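Local coordinates for mitogen-activated protein kinase, putative (Map kinase-like protein) (Leishmania major, PDB 3PG1), which probably binds ATP and phosphorylates serine and threonine residues of target proteins, as a parasite member of the MAP kinase family, at residues L145-V155 and D328-F337. Numbering follows the deposited sequence.
Sequences LGLHVLHEAGV and DLTEGLSERF
The imidazole of His148 is held between Leu329 and Glu152, a residue of its own helix: CD2 of Leu329 lies over one face, 4.2 Å from the ring centroid in a CH-pi contact, while CG of Glu152, one helical turn on, lies over the rim of the opposite face. With CG of His148 anti to its backbone N (chi1 -174°), the ring reaches out to Leu329. The carbonyl O of Leu329 sits at the ring edge and takes a weak, bent hydrogen bond from NE2 of His148 (3.2 Å). ND1 of His148 is hydrogen-bonded to OG1 of Thr311, so both ring nitrogens are engaged. Helix 133-152, in the C-terminal lobe of the kinase fold, ends in a Schellman motif, Val155 N bonding to Leu150 O and Gly154 N to His151 O, with Gly154 at positive phi as the C-prime residue. The carbonyl O of Ala153 then receives a nearly straight hydrogen bond from Phe337 N (2.9 Å, 171°), and the guanidinium of Arg336 lays one face over CA of Gly154. At the other end, CD2 of Leu145 rests on CB of Asp328 at 3.6 Å, and OD2 of Asp328 is hydrogen-bonded to the hydroxyl of Tyr141. At the end of the type II beta turn Thr330-Leu333, CD2 of Leu333 packs against CG2 of Val149, and a water links Val149 O to Ser334 N.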
loop_
_atom_site.group_PDB
_atom_site.type_symbol
_atom_site.label_atom_id
_atom_site.label_comp_id
_atom_site.label_asym_id
_atom_site.label_seq_id
_atom_site.Cartn_x
_atom_site.Cartn_y
_atom_site.Cartn_z
ATOM N N LEU A 145 -9.126 -4.796 7.514
ATOM C CA LEU A 145 -10.167 -3.743 7.438
ATOM C C LEU A 145 -9.703 -2.636 6.472
ATOM O O LEU A 145 -10.494 -2.173 5.676
ATOM C CB LEU A 145 -10.473 -3.137 8.821
ATOM C CG LEU A 145 -11.387 -3.967 9.724
ATOM C CD1 LEU A 145 -11.531 -3.302 11.098
ATOM C CD2 LEU A 145 -12.802 -4.196 9.078
ATOM N N GLY A 146 -8.418 -2.265 6.504
ATOM C CA GLY A 146 -7.939 -1.256 5.562
ATOM C C GLY A 146 -8.063 -1.782 4.131
ATOM O O GLY A 146 -8.539 -1.067 3.262
ATOM N N LEU A 147 -7.697 -3.058 3.883
ATOM C CA LEU A 147 -7.875 -3.651 2.536
ATOM C C LEU A 147 -9.348 -3.723 2.153
ATOM O O LEU A 147 -9.706 -3.350 1.040
ATOM C CB LEU A 147 -7.271 -5.038 2.497
ATOM C CG LEU A 147 -5.746 -5.156 2.564
ATOM C CD1 LEU A 147 -5.347 -6.645 2.536
ATOM C CD2 LEU A 147 -5.090 -4.374 1.428
ATOM N N HIS A 148 -10.226 -4.128 3.106
ATOM C CA HIS A 148 -11.667 -4.218 2.848
ATOM C C HIS A 148 -12.182 -2.837 2.369
ATOM O O HIS A 148 -12.937 -2.780 1.424
ATOM C CB HIS A 148 -12.435 -4.631 4.138
ATOM C CG HIS A 148 -13.911 -4.868 3.875
ATOM N ND1 HIS A 148 -14.348 -5.976 3.154
ATOM C CD2 HIS A 148 -14.996 -4.164 4.302
ATOM C CE1 HIS A 148 -15.675 -5.853 3.074
ATOM N NE2 HIS A 148 -16.105 -4.816 3.804
ATOM N N VAL A 149 -11.777 -1.752 3.042
ATOM C CA VAL A 149 -12.200 -0.384 2.724
ATOM C C VAL A 149 -11.714 -0.020 1.297
ATOM O O VAL A 149 -12.501 0.487 0.488
ATOM C CB VAL A 149 -11.751 0.644 3.825
ATOM C CG1 VAL A 149 -12.106 2.090 3.414
ATOM C CG2 VAL A 149 -12.414 0.299 5.162
ATOM N N LEU A 150 -10.454 -0.300 0.991
ATOM C CA LEU A 150 -9.960 -0.023 -0.353
ATOM C C LEU A 150 -10.779 -0.830 -1.391
ATOM O O LEU A 150 -11.340 -0.251 -2.313
ATOM C CB LEU A 150 -8.469 -0.425 -0.465
ATOM C CG LEU A 150 -7.446 0.386 0.348
ATOM C CD1 LEU A 150 -6.039 -0.233 0.174
ATOM C CD2 LEU A 150 -7.454 1.881 -0.032
ATOM N N HIS A 151 -10.947 -2.134 -1.152
ATOM C CA HIS A 151 -11.645 -3.055 -2.081
ATOM C C HIS A 151 -13.098 -2.678 -2.281
ATOM O O HIS A 151 -13.586 -2.759 -3.424
ATOM C CB HIS A 151 -11.514 -4.502 -1.604
ATOM C CG HIS A 151 -10.101 -5.027 -1.621
ATOM N ND1 HIS A 151 -9.788 -6.256 -1.059
ATOM C CD2 HIS A 151 -8.961 -4.450 -2.094
ATOM C CE1 HIS A 151 -8.471 -6.386 -1.203
ATOM N NE2 HIS A 151 -7.931 -5.294 -1.774
ATOM N N GLU A 152 -13.759 -2.176 -1.211
ATOM C CA GLU A 152 -15.170 -1.747 -1.311
ATOM C C GLU A 152 -15.299 -0.520 -2.238
ATOM O O GLU A 152 -16.343 -0.343 -2.868
ATOM C CB GLU A 152 -15.809 -1.517 0.083
ATOM C CG GLU A 152 -16.014 -2.812 0.875
ATOM C CD GLU A 152 -16.985 -3.769 0.216
ATOM O OE1 GLU A 152 -18.156 -3.371 0.082
ATOM O OE2 GLU A 152 -16.559 -4.809 -0.332
ATOM N N ALA A 153 -14.231 0.279 -2.370
ATOM C CA ALA A 153 -14.218 1.418 -3.298
ATOM C C ALA A 153 -13.631 1.044 -4.702
ATOM O O ALA A 153 -13.438 1.940 -5.521
ATOM C CB ALA A 153 -13.411 2.562 -2.700
ATOM N N GLY A 154 -13.392 -0.244 -4.971
ATOM C CA GLY A 154 -12.819 -0.712 -6.240
ATOM C C GLY A 154 -11.322 -0.459 -6.381
ATOM O O GLY A 154 -10.782 -0.476 -7.487
ATOM N N VAL A 155 -10.631 -0.206 -5.267
ATOM C CA VAL A 155 -9.207 0.089 -5.314
ATOM C C VAL A 155 -8.416 -1.120 -4.889
ATOM O O VAL A 155 -8.699 -1.729 -3.852
ATOM C CB VAL A 155 -8.917 1.374 -4.468
ATOM C CG1 VAL A 155 -7.402 1.661 -4.337
ATOM C CG2 VAL A 155 -9.639 2.562 -5.085
ATOM N N ASP A 328 -17.831 -3.063 11.446
ATOM C CA ASP A 328 -16.519 -2.744 10.842
ATOM C C ASP A 328 -16.526 -2.966 9.322
ATOM O O ASP A 328 -15.749 -2.334 8.600
ATOM C CB ASP A 328 -15.406 -3.559 11.514
ATOM C CG ASP A 328 -15.147 -3.107 12.948
ATOM O OD1 ASP A 328 -15.193 -1.859 13.208
ATOM O OD2 ASP A 328 -14.917 -3.977 13.811
ATOM N N LEU A 329 -17.434 -3.810 8.837
ATOM C CA LEU A 329 -17.544 -4.057 7.387
ATOM C C LEU A 329 -18.194 -2.907 6.599
ATOM O O LEU A 329 -18.039 -2.843 5.377
ATOM C CB LEU A 329 -18.291 -5.395 7.091
ATOM C CG LEU A 329 -17.693 -6.677 7.721
ATOM C CD1 LEU A 329 -18.640 -7.855 7.535
ATOM C CD2 LEU A 329 -16.295 -7.020 7.110
ATOM N N THR A 330 -18.950 -2.030 7.278
ATOM C CA THR A 330 -19.717 -0.977 6.584
ATOM C C THR A 330 -19.433 0.443 7.069
ATOM O O THR A 330 -19.748 1.391 6.351
ATOM C CB THR A 330 -21.221 -1.248 6.718
ATOM O OG1 THR A 330 -21.508 -1.332 8.096
ATOM C CG2 THR A 330 -21.678 -2.540 5.982
ATOM N N GLU A 331 -18.850 0.603 8.243
ATOM C CA GLU A 331 -18.602 1.976 8.758
ATOM C C GLU A 331 -17.423 2.647 8.111
ATOM O O GLU A 331 -16.378 2.019 7.959
ATOM C CB GLU A 331 -18.426 1.988 10.289
ATOM C CG GLU A 331 -19.722 1.967 11.060
ATOM C CD GLU A 331 -20.625 3.157 10.792
ATOM O OE1 GLU A 331 -21.701 2.939 10.203
ATOM O OE2 GLU A 331 -20.240 4.305 11.109
ATOM N N GLY A 332 -17.600 3.916 7.743
ATOM C CA GLY A 332 -16.549 4.732 7.130
ATOM C C GLY A 332 -16.132 4.316 5.736
ATOM O O GLY A 332 -15.009 4.594 5.293
ATOM N N LEU A 333 -16.987 3.581 5.048
ATOM C CA LEU A 333 -16.615 3.184 3.680
ATOM C C LEU A 333 -16.778 4.378 2.768
ATOM O O LEU A 333 -17.607 5.226 3.024
ATOM C CB LEU A 333 -17.533 2.072 3.153
ATOM C CG LEU A 333 -17.434 0.706 3.816
ATOM C CD1 LEU A 333 -18.351 -0.292 3.112
ATOM C CD2 LEU A 333 -16.017 0.183 3.803
ATOM N N SER A 334 -16.041 4.389 1.679
ATOM C CA SER A 334 -16.167 5.355 0.609
ATOM C C SER A 334 -16.862 4.629 -0.552
ATOM O O SER A 334 -16.772 3.395 -0.688
ATOM C CB SER A 334 -14.781 5.768 0.121
ATOM O OG SER A 334 -14.275 6.737 1.019
ATOM N N GLU A 335 -17.501 5.421 -1.407
ATOM C CA GLU A 335 -18.152 4.972 -2.646
ATOM C C GLU A 335 -17.058 4.559 -3.636
ATOM O O GLU A 335 -15.879 4.808 -3.400
ATOM C CB GLU A 335 -18.980 6.129 -3.259
ATOM C CG GLU A 335 -20.077 6.703 -2.372
ATOM C CD GLU A 335 -20.735 7.992 -2.837
ATOM O OE1 GLU A 335 -20.079 8.787 -3.549
ATOM O OE2 GLU A 335 -21.897 8.234 -2.438
ATOM N N ARG A 336 -17.435 3.938 -4.767
ATOM C CA ARG A 336 -16.492 3.552 -5.792
ATOM C C ARG A 336 -15.660 4.720 -6.298
ATOM O O ARG A 336 -16.196 5.788 -6.594
ATOM C CB ARG A 336 -17.245 2.784 -6.895
ATOM C CG ARG A 336 -16.433 2.371 -8.109
ATOM C CD ARG A 336 -17.238 1.406 -8.942
ATOM N NE ARG A 336 -17.303 0.084 -8.300
ATOM C CZ ARG A 336 -16.382 -0.867 -8.445
ATOM N NH1 ARG A 336 -15.317 -0.662 -9.214
ATOM N NH2 ARG A 336 -16.508 -2.021 -7.813
ATOM N N PHE A 337 -14.323 4.532 -6.322
ATOM C CA PHE A 337 -13.406 5.541 -6.842
ATOM C C PHE A 337 -13.480 5.520 -8.385
ATOM O O PHE A 337 -13.512 4.447 -9.001
ATOM C CB PHE A 337 -11.955 5.297 -6.357
ATOM C CG PHE A 337 -10.950 6.275 -6.924
ATOM C CD1 PHE A 337 -10.871 7.581 -6.440
ATOM C CD2 PHE A 337 -10.099 5.900 -7.966
ATOM C CE1 PHE A 337 -9.954 8.486 -6.974
ATOM C CE2 PHE A 337 -9.170 6.805 -8.488
ATOM C CZ PHE A 337 -9.126 8.101 -8.013
HETATM O O HOH W 1 -14.770 2.004 0.743
#